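Local coordinates for protein methylxanthine N3-demethylase NdmB (Pseudomonas putida, PDB 6ICL) that removes the N3-methyl group of theobromine and related methylxanthines as formaldehyde, using O2 and NADH, as a Rieske-type non-heme iron oxygenase of caffeine degradation, at residues A[75-80]-A[147-152]; A[186-191]-A[309-314]; A[197-202]-A[209-214]. One frame throughout, in Å; residues are numbered along the deposited sequence.

Contact 1 of 3, residues A[75-80]-A[147-152]; sequences IIAAAD and VWVRLD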
loop_
_atom_site.group_PDB
_atom_site.type_symbol
_atom_site.label_atom_id
_atom_site.label_comp_id
_atom_site.label_asym_id
_atom_site.label_seq_id
_atom_site.Cartn_x
_atom_site.Cartn_y
_atom_site.Cartn_z
ATOM N N ILE A 75 14.658 -35.898 -4.680
ATOM C CA ILE A 75 14.953 -34.478 -4.570
ATOM C C ILE A 75 16.446 -34.295 -4.423
ATOM O O ILE A 75 17.086 -34.907 -3.560
ATOM C CB ILE A 75 14.204 -33.863 -3.386
ATOM C CG1 ILE A 75 12.710 -34.133 -3.527
ATOM C CG2 ILE A 75 14.477 -32.358 -3.303
ATOM C CD1 ILE A 75 11.922 -33.542 -2.378
ATOM N N ILE A 76 17.008 -33.468 -5.278
ATOM C CA ILE A 76 18.410 -33.134 -5.214
ATOM C C ILE A 76 18.517 -31.695 -4.740
ATOM O O ILE A 76 17.569 -30.903 -4.825
ATOM C CB ILE A 76 19.080 -33.315 -6.590
ATOM C CG1 ILE A 76 18.471 -32.317 -7.561
ATOM C CG2 ILE A 76 18.819 -34.721 -7.118
ATOM C CD1 ILE A 76 19.465 -31.645 -8.465
ATOM N N ALA A 77 19.689 -31.359 -4.226
ATOM C CA ALA A 77 20.030 -30.007 -3.823
ATOM C C ALA A 77 21.335 -29.673 -4.521
ATOM O O ALA A 77 22.281 -30.466 -4.483
ATOM C CB ALA A 77 20.171 -29.890 -2.289
ATOM N N ALA A 78 21.383 -28.532 -5.195
ATOM C CA ALA A 78 22.590 -28.131 -5.894
ATOM C C ALA A 78 22.766 -26.632 -5.743
ATOM O O ALA A 78 21.864 -25.932 -5.277
ATOM C CB ALA A 78 22.535 -28.519 -7.375
ATOM N N ALA A 79 23.929 -26.140 -6.167
ATOM C CA ALA A 79 24.182 -24.709 -6.168
ATOM C C ALA A 79 23.268 -24.029 -7.181
ATOM O O ALA A 79 23.164 -24.470 -8.335
ATOM C CB ALA A 79 25.644 -24.424 -6.500
ATOM N N ASP A 80 22.605 -22.954 -6.750
ATOM C CA ASP A 80 21.614 -22.267 -7.582
ATOM C C ASP A 80 22.295 -21.295 -8.548
ATOM O O ASP A 80 22.069 -20.076 -8.547
ATOM C CB ASP A 80 20.601 -21.541 -6.707
ATOM C CG ASP A 80 19.358 -21.112 -7.494
ATOM O OD1 ASP A 80 19.176 -21.588 -8.652
ATOM O OD2 ASP A 80 18.570 -20.302 -6.939
ATOM N N VAL A 147 12.546 -31.583 3.968
ATOM C CA VAL A 147 13.727 -31.694 3.116
ATOM C C VAL A 147 14.966 -31.238 3.884
ATOM O O VAL A 147 15.049 -30.084 4.323
ATOM C CB VAL A 147 13.559 -30.873 1.831
ATOM C CG1 VAL A 147 14.762 -31.085 0.904
ATOM C CG2 VAL A 147 12.250 -31.239 1.136
ATOM N N TRP A 148 15.947 -32.137 4.004
ATOM C CA TRP A 148 17.187 -31.911 4.739
ATOM C C TRP A 148 18.350 -31.855 3.767
ATOM O O TRP A 148 18.403 -32.615 2.795
ATOM C CB TRP A 148 17.444 -33.041 5.744
ATOM C CG TRP A 148 16.367 -33.208 6.715
ATOM C CD1 TRP A 148 15.226 -33.954 6.570
ATOM C CD2 TRP A 148 16.291 -32.599 7.996
ATOM N NE1 TRP A 148 14.450 -33.855 7.700
ATOM C CE2 TRP A 148 15.086 -33.026 8.593
ATOM C CE3 TRP A 148 17.135 -31.737 8.709
ATOM C CZ2 TRP A 148 14.696 -32.607 9.860
ATOM C CZ3 TRP A 148 16.758 -31.335 9.965
ATOM C CH2 TRP A 148 15.546 -31.766 10.533
ATOM N N VAL A 149 19.287 -30.968 4.038
ATOM C CA VAL A 149 20.480 -30.814 3.228
ATOM C C VAL A 149 21.687 -30.773 4.159
ATOM O O VAL A 149 21.649 -30.141 5.219
ATOM C CB VAL A 149 20.435 -29.535 2.361
ATOM C CG1 VAL A 149 21.737 -29.375 1.568
ATOM C CG2 VAL A 149 19.213 -29.529 1.428
ATOM N N ARG A 150 22.766 -31.431 3.742
ATOM C CA ARG A 150 24.059 -31.344 4.408
ATOM C C ARG A 150 25.076 -30.885 3.378
ATOM O O ARG A 150 25.266 -31.543 2.352
ATOM C CB ARG A 150 24.468 -32.685 5.026
ATOM C CG ARG A 150 25.882 -32.645 5.651
ATOM C CD ARG A 150 26.199 -33.937 6.395
ATOM N NE ARG A 150 26.257 -35.089 5.502
ATOM C CZ ARG A 150 26.459 -36.344 5.909
ATOM N NH1 ARG A 150 26.611 -36.619 7.207
ATOM N NH2 ARG A 150 26.493 -37.331 5.021
ATOM N N LEU A 151 25.705 -29.738 3.639
ATOM C CA LEU A 151 26.573 -29.141 2.644
ATOM C C LEU A 151 27.917 -29.835 2.547
ATOM O O LEU A 151 28.539 -29.803 1.479
ATOM C CB LEU A 151 26.794 -27.667 2.953
ATOM C CG LEU A 151 25.549 -26.799 2.800
ATOM C CD1 LEU A 151 25.913 -25.348 3.110
ATOM C CD2 LEU A 151 24.961 -26.952 1.383
ATOM N N ASP A 152 28.404 -30.423 3.634
ATOM C CA ASP A 152 29.740 -31.002 3.634
ATOM C C ASP A 152 29.700 -32.393 4.240
ATOM O O ASP A 152 29.320 -32.562 5.406
ATOM C CB ASP A 152 30.756 -30.125 4.371
ATOM C CG ASP A 152 32.189 -30.554 4.076
ATOM O OD1 ASP A 152 32.409 -31.760 3.932
ATOM O OD2 ASP A 152 33.083 -29.706 3.940
#

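Contact 2 of 3, residues A[186-191]-A[309-314]; sequences ERRWEN and RVLDED. With FE (Fe (III) ion), chain C.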
loop_
_atom_site.group_PDB
_atom_site.type_symbol
_atom_site.label_atom_id
_atom_site.label_comp_id
_atom_site.label_asym_id
_atom_site.label_seq_id
_atom_site.Cartn_x
_atom_site.Cartn_y
_atom_site.Cartn_z
ATOM N N GLU A 186 20.732 -20.145 17.013
ATOM C CA GLU A 186 21.040 -20.414 18.428
ATOM C C GLU A 186 20.030 -19.748 19.353
ATOM O O GLU A 186 19.617 -20.339 20.357
ATOM C CB GLU A 186 22.459 -19.943 18.790
ATOM C CG GLU A 186 23.595 -20.726 18.136
ATOM C CD GLU A 186 23.869 -20.269 16.695
ATOM O OE1 GLU A 186 24.573 -20.997 15.955
ATOM O OE2 GLU A 186 23.383 -19.181 16.302
ATOM N N ARG A 187 19.622 -18.510 19.042
ATOM C CA ARG A 187 18.651 -17.827 19.894
ATOM C C ARG A 187 17.323 -18.556 19.892
ATOM O O ARG A 187 16.608 -18.573 20.912
ATOM C CB ARG A 187 18.431 -16.387 19.430
ATOM C CG ARG A 187 19.663 -15.520 19.364
ATOM C CD ARG A 187 20.024 -15.017 20.713
ATOM N NE ARG A 187 20.983 -13.918 20.649
ATOM C CZ ARG A 187 21.638 -13.484 21.719
ATOM N NH1 ARG A 187 21.415 -14.078 22.886
ATOM N NH2 ARG A 187 22.514 -12.488 21.622
ATOM N N ARG A 188 16.938 -19.112 18.742
ATOM C CA ARG A 188 15.672 -19.846 18.681
ATOM C C ARG A 188 15.732 -21.122 19.522
ATOM O O ARG A 188 14.778 -21.450 20.237
ATOM C CB ARG A 188 15.313 -20.179 17.233
ATOM C CG ARG A 188 13.803 -20.222 16.985
ATOM C CD ARG A 188 13.266 -21.568 17.351
ATOM N NE ARG A 188 11.817 -21.589 17.552
ATOM C CZ ARG A 188 11.213 -21.265 18.692
ATOM N NH1 ARG A 188 11.922 -20.860 19.743
ATOM N NH2 ARG A 188 9.896 -21.337 18.779
ATOM N N TRP A 189 16.838 -21.860 19.432
ATOM C CA TRP A 189 16.999 -23.077 20.221
ATOM C C TRP A 189 16.953 -22.774 21.718
ATOM O O TRP A 189 16.202 -23.407 22.472
ATOM C CB TRP A 189 18.318 -23.756 19.839
ATOM C CG TRP A 189 18.437 -25.144 20.357
ATOM C CD1 TRP A 189 18.139 -26.292 19.691
ATOM C CD2 TRP A 189 18.894 -25.540 21.659
ATOM N NE1 TRP A 189 18.394 -27.384 20.490
ATOM C CE2 TRP A 189 18.856 -26.948 21.706
ATOM C CE3 TRP A 189 19.337 -24.838 22.789
ATOM C CZ2 TRP A 189 19.236 -27.677 22.844
ATOM C CZ3 TRP A 189 19.726 -25.574 23.929
ATOM C CH2 TRP A 189 19.669 -26.969 23.938
ATOM N N GLU A 190 17.727 -21.781 22.165
ATOM C CA GLU A 190 17.729 -21.456 23.590
ATOM C C GLU A 190 16.366 -20.986 24.062
ATOM O O GLU A 190 15.990 -21.234 25.211
ATOM C CB GLU A 190 18.770 -20.389 23.899
ATOM C CG GLU A 190 20.180 -20.855 23.609
ATOM C CD GLU A 190 21.202 -19.859 24.105
ATOM O OE1 GLU A 190 20.801 -18.739 24.476
ATOM O OE2 GLU A 190 22.400 -20.189 24.110
ATOM N N ASN A 191 15.612 -20.308 23.202
ATOM C CA ASN A 191 14.249 -19.948 23.576
ATOM C C ASN A 191 13.384 -21.187 23.782
ATOM O O ASN A 191 12.555 -21.228 24.696
ATOM C CB ASN A 191 13.632 -19.046 22.506
ATOM C CG ASN A 191 12.164 -18.754 22.768
ATOM O OD1 ASN A 191 11.303 -19.099 21.964
ATOM N ND2 ASN A 191 11.875 -18.132 23.895
ATOM N N ARG A 309 -0.002 -19.058 18.717
ATOM C CA ARG A 309 -0.195 -18.055 19.759
ATOM C C ARG A 309 1.039 -17.938 20.658
ATOM O O ARG A 309 1.493 -16.834 20.973
ATOM C CB ARG A 309 -1.433 -18.411 20.574
ATOM C CG ARG A 309 -1.691 -17.480 21.738
ATOM C CD ARG A 309 -2.913 -17.948 22.504
ATOM N NE ARG A 309 -3.176 -17.106 23.672
ATOM C CZ ARG A 309 -4.049 -17.412 24.625
ATOM N NH1 ARG A 309 -4.748 -18.541 24.550
ATOM N NH2 ARG A 309 -4.215 -16.597 25.661
ATOM N N VAL A 310 1.609 -19.067 21.050
ATOM C CA VAL A 310 2.836 -19.061 21.839
ATOM C C VAL A 310 3.981 -18.441 21.044
ATOM O O VAL A 310 4.703 -17.564 21.540
ATOM C CB VAL A 310 3.153 -20.492 22.292
ATOM C CG1 VAL A 310 4.602 -20.616 22.791
ATOM C CG2 VAL A 310 2.130 -20.918 23.363
ATOM N N LEU A 311 4.162 -18.891 19.796
ATOM C CA LEU A 311 5.219 -18.349 18.942
ATOM C C LEU A 311 5.110 -16.840 18.819
ATOM O O LEU A 311 6.120 -16.124 18.866
ATOM C CB LEU A 311 5.148 -18.990 17.554
ATOM C CG LEU A 311 5.490 -20.478 17.439
ATOM C CD1 LEU A 311 5.154 -20.972 16.021
ATOM C CD2 LEU A 311 6.977 -20.700 17.755
ATOM N N ASP A 312 3.888 -16.330 18.688
ATOM C CA ASP A 312 3.738 -14.889 18.526
ATOM C C ASP A 312 4.056 -14.129 19.804
ATOM O O ASP A 312 4.405 -12.949 19.723
ATOM C CB ASP A 312 2.323 -14.529 18.054
ATOM C CG ASP A 312 2.095 -14.867 16.590
ATOM O OD1 ASP A 312 3.085 -14.973 15.815
ATOM O OD2 ASP A 312 0.909 -15.033 16.223
ATOM N N GLU A 313 3.970 -14.776 20.973
ATOM C CA GLU A 313 4.433 -14.125 22.204
ATOM C C GLU A 313 5.962 -14.078 22.271
ATOM O O GLU A 313 6.539 -13.044 22.618
ATOM C CB GLU A 313 3.843 -14.841 23.424
ATOM C CG GLU A 313 2.344 -14.660 23.516
ATOM C CD GLU A 313 1.701 -15.581 24.525
ATOM O OE1 GLU A 313 2.322 -16.591 24.925
ATOM O OE2 GLU A 313 0.556 -15.294 24.904
ATOM N N ASP A 314 6.633 -15.169 21.904
ATOM C CA ASP A 314 8.096 -15.195 21.921
ATOM C C ASP A 314 8.702 -14.282 20.862
ATOM O O ASP A 314 9.738 -13.650 21.102
ATOM C CB ASP A 314 8.598 -16.617 21.692
ATOM C CG ASP A 314 8.486 -17.508 22.930
ATOM O OD1 ASP A 314 8.857 -17.084 24.045
ATOM O OD2 ASP A 314 8.052 -18.651 22.772
HETATM FE FE FE C . 8.292 -19.203 24.861
HETATM O O HOH W 1 8.419 -21.233 24.443
#

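Contact 3 of 3, residues A[197-202]-A[209-214]; sequences HFAFVH and PFFASH. With FE (Fe (III) ion), chain C.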
loop_
_atom_site.group_PDB
_atom_site.type_symbol
_atom_site.label_atom_id
_atom_site.label_comp_id
_atom_site.label_asym_id
_atom_site.label_seq_id
_atom_site.Cartn_x
_atom_site.Cartn_y
_atom_site.Cartn_z
ATOM N N HIS A 197 11.321 -18.097 31.113
ATOM C CA HIS A 197 10.680 -16.935 30.506
ATOM C C HIS A 197 9.153 -17.007 30.488
ATOM O O HIS A 197 8.519 -16.009 30.118
ATOM C CB HIS A 197 11.195 -16.713 29.069
ATOM C CG HIS A 197 10.646 -17.679 28.062
ATOM N ND1 HIS A 197 11.234 -18.898 27.800
ATOM C CD2 HIS A 197 9.576 -17.593 27.235
ATOM C CE1 HIS A 197 10.541 -19.528 26.866
ATOM N NE2 HIS A 197 9.528 -18.757 26.508
ATOM N N PHE A 198 8.540 -18.145 30.876
ATOM C CA PHE A 198 7.082 -18.284 30.763
ATOM C C PHE A 198 6.339 -17.197 31.533
ATOM O O PHE A 198 5.332 -16.663 31.045
ATOM C CB PHE A 198 6.611 -19.653 31.266
ATOM C CG PHE A 198 6.839 -20.771 30.302
ATOM C CD1 PHE A 198 7.832 -20.687 29.332
ATOM C CD2 PHE A 198 6.060 -21.916 30.361
ATOM C CE1 PHE A 198 8.047 -21.728 28.435
ATOM C CE2 PHE A 198 6.276 -22.952 29.482
ATOM C CZ PHE A 198 7.280 -22.858 28.516
ATOM N N ALA A 199 6.797 -16.871 32.751
ATOM C CA ALA A 199 6.034 -15.925 33.572
ATOM C C ALA A 199 5.963 -14.552 32.919
ATOM O O ALA A 199 5.002 -13.797 33.140
ATOM C CB ALA A 199 6.652 -15.823 34.972
ATOM N N PHE A 200 6.944 -14.222 32.081
ATOM C CA PHE A 200 7.020 -12.886 31.504
ATOM C C PHE A 200 6.587 -12.846 30.047
ATOM O O PHE A 200 5.952 -11.872 29.624
ATOM C CB PHE A 200 8.451 -12.345 31.693
ATOM C CG PHE A 200 8.952 -12.569 33.113
ATOM C CD1 PHE A 200 8.556 -11.716 34.144
ATOM C CD2 PHE A 200 9.716 -13.694 33.432
ATOM C CE1 PHE A 200 8.955 -11.964 35.471
ATOM C CE2 PHE A 200 10.123 -13.943 34.754
ATOM C CZ PHE A 200 9.751 -13.082 35.759
ATOM N N VAL A 201 6.905 -13.882 29.274
ATOM C CA VAL A 201 6.526 -13.907 27.861
ATOM C C VAL A 201 5.150 -14.540 27.663
ATOM O O VAL A 201 4.376 -14.098 26.805
ATOM C CB VAL A 201 7.607 -14.644 27.043
ATOM C CG1 VAL A 201 7.211 -14.734 25.545
ATOM C CG2 VAL A 201 8.965 -13.962 27.211
ATOM N N HIS A 202 4.817 -15.568 28.466
ATOM C CA HIS A 202 3.608 -16.370 28.266
ATOM C C HIS A 202 2.645 -16.344 29.454
ATOM O O HIS A 202 2.032 -17.376 29.743
ATOM C CB HIS A 202 3.982 -17.840 27.991
ATOM C CG HIS A 202 4.953 -18.045 26.861
ATOM N ND1 HIS A 202 4.693 -17.635 25.565
ATOM C CD2 HIS A 202 6.180 -18.628 26.827
ATOM C CE1 HIS A 202 5.717 -17.958 24.787
ATOM N NE2 HIS A 202 6.643 -18.551 25.529
ATOM N N PRO A 209 5.712 -24.850 35.238
ATOM C CA PRO A 209 5.762 -25.873 36.288
ATOM C C PRO A 209 6.995 -25.810 37.180
ATOM O O PRO A 209 7.135 -26.669 38.058
ATOM C CB PRO A 209 5.736 -27.182 35.486
ATOM C CG PRO A 209 6.400 -26.827 34.196
ATOM C CD PRO A 209 6.027 -25.396 33.905
ATOM N N PHE A 210 7.887 -24.827 36.995
ATOM C CA PHE A 210 9.121 -24.756 37.772
ATOM C C PHE A 210 9.406 -23.361 38.327
ATOM O O PHE A 210 10.563 -23.076 38.661
ATOM C CB PHE A 210 10.338 -25.177 36.937
ATOM C CG PHE A 210 10.183 -26.478 36.198
ATOM C CD1 PHE A 210 9.899 -26.485 34.836
ATOM C CD2 PHE A 210 10.368 -27.692 36.845
ATOM C CE1 PHE A 210 9.785 -27.686 34.137
ATOM C CE2 PHE A 210 10.260 -28.891 36.154
ATOM C CZ PHE A 210 9.962 -28.890 34.800
ATOM N N PHE A 211 8.417 -22.469 38.410
ATOM C CA PHE A 211 8.763 -21.072 38.666
ATOM C C PHE A 211 9.390 -20.908 40.045
ATOM O O PHE A 211 8.891 -21.452 41.038
ATOM C CB PHE A 211 7.557 -20.144 38.538
ATOM C CG PHE A 211 7.927 -18.671 38.639
ATOM C CD1 PHE A 211 8.817 -18.100 37.729
ATOM C CD2 PHE A 211 7.403 -17.869 39.649
ATOM C CE1 PHE A 211 9.165 -16.755 37.815
ATOM C CE2 PHE A 211 7.742 -16.523 39.741
ATOM C CZ PHE A 211 8.622 -15.963 38.822
ATOM N N ALA A 212 10.496 -20.154 40.088
ATOM C CA ALA A 212 11.293 -19.872 41.280
ATOM C C ALA A 212 11.916 -21.132 41.883
ATOM O O ALA A 212 12.554 -21.055 42.947
ATOM C CB ALA A 212 10.477 -19.115 42.342
ATOM N N SER A 213 11.751 -22.284 41.225
ATOM C CA SER A 213 12.406 -23.539 41.569
ATOM C C SER A 213 13.736 -23.661 40.828
ATOM O O SER A 213 13.957 -23.027 39.792
ATOM C CB SER A 213 11.511 -24.736 41.218
ATOM O OG SER A 213 10.170 -24.543 41.643
ATOM N N HIS A 214 14.636 -24.480 41.381
ATOM C CA HIS A 214 15.861 -24.896 40.694
ATOM C C HIS A 214 15.833 -26.415 40.618
ATOM O O HIS A 214 16.514 -27.099 41.405
ATOM C CB HIS A 214 17.142 -24.429 41.390
ATOM C CG HIS A 214 17.028 -23.101 42.065
ATOM N ND1 HIS A 214 16.234 -22.080 41.585
ATOM C CD2 HIS A 214 17.608 -22.626 43.194
ATOM C CE1 HIS A 214 16.326 -21.037 42.391
ATOM N NE2 HIS A 214 17.156 -21.341 43.373
HETATM FE FE FE C . 8.292 -19.203 24.861
HETATM O O HOH W 1 8.419 -21.233 24.443
#

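Contact 1 of 3, residues A[75-80]-A[147-152]
A77 meets V149 and I75 meets V147 within the antiparallel sheet of the Rieske domain. Strands 74-79 and 146-150 are not neighbours in that sheet. Strand 137-143 runs between them, antiparallel to both, and no hydrogen bond joins segments 75-80 and 147-152 directly. They meet by side chains alone, on the face where A77 and V147 also touch C140.

The tight part is at A77. Here the CA atoms of A77 and V149 are 7.1 Å apart, against 8.3 Å for I75 and V147. The second pair reaches across by length. I75 is fully extended beyond CB, with CD1 anti to CA (chi2 -180°), and its CD1 comes to 4.2 Å from V147 CG2. All four of these residues are buried.

Past A77 and V149 the strands lose touch. L151 turns to F138 instead, and A79 and D152 are partly exposed. D80 leaves the strand, and its carbonyl O accepts a bond from W322 NE1 of the second subunit. In the tight part, both methyls of V149 face the small A77 side chain: A77 CB lies 3.9 Å from V149 CG2 and 4.2 Å from V149 CG1.

Contact 2 of 3, residues A[186-191]-A[309-314]
The helical segments 186-191 and 309-314 come nearest at N191 and D314, whose CA atoms are 7.9 Å apart. Segment 186-191 is nearly all of helix 185-192. Segment 309-314 lies within the longer helix 300-319. Each has i to i+4 backbone bonds within it. Only side chains meet across the contact.

N191 and D314 point at each other. N191 ND2 gives a nearly straight hydrogen bond to D314 OD1 (3.2 Å, N-H...O 162°). The acceptor lies close to the amide plane of N191, but the donor sits above the carboxylate plane. The two flat groups are turned almost perpendicular, at 82°. D314 holds the ferric ion through both carboxylate oxygens, OD1 at 2.3 Å and OD2 at 2.2 Å.

R188 fixes the other end of the amide. Its chain bends at chi2 (-84°) and brings NH1 to a lone pair of N191 OD1, at 2.9 Å. L311 CD2 lies at the edge of the R188 guanidinium, near its plane. L311 also touches Y179 and W181. N191 ND2 has a second acceptor in Y107 OH of the third subunit, a residue of the cluster pocket there. An alanine in place of N191 would probably leave R188 NH1 and D314 OD1 without this mate and break the link to that tyrosine.

N191 is thus a second-shell residue of the iron. Its bonds join the iron ligand to the neighbouring subunit's cluster pocket, consistent with electron transfer between subunits, as in other Rieske oxygenases.

Contact 3 of 3, residues A[197-202]-A[209-214]
The ring of F211 meets A199 and F200 on the short helix 198-201. F211 CE1 lies 3.9 Å from A199 CB and 4.2 Å from F200 CZ. These contacts are apolar and partly open to solvent. F211 gets there because its ring is anti to the backbone N (chi1 -173°). A199 CB also lies over one face of the F200 ring, near its rim.

A type II beta turn from F210 to S213 presents F211. It is closed by S213 N to F210 O at 2.9 Å, and A212 takes the positive phi of its third position. In the other segment, H197 O accepts from both F200 N and V201 N.

H197 and H202, both in segment 197-202, are two ligands of an iron site built from two histidines and one carboxylate. H197 NE2 binds the ferric ion at 2.1 Å. H202 NE2 binds it at 1.9 Å. D314 and a water are also bound to it. F198 CD1 lies over a face of the H197 ring and at the edge of the H202 ring. Further out, D194 holds H197 ND1 and E313 holds H202 ND1. H108 of the third subunit packs against H197 and F200.

How the contacts relate
Contacts 1 and 2 are buried, while contact 3 lies at the surface of the chain. Contact 1 belongs to the Rieske domain and is purely aliphatic, between strands of one sheet. Its centre is about 27 Å from the centre of contact 2 and about 39 Å from that of contact 3, on the other side of the chain's centre. Contacts 2 and 3 belong to the catalytic C-terminal domain and share the mononuclear iron and its water. Contact 2 brings the carboxylate ligand and a polar second shell. Contact 3 brings the two histidines, but its own interface is aromatic and apolar. Both also touch the third subunit, whereas contact 1 reaches the second.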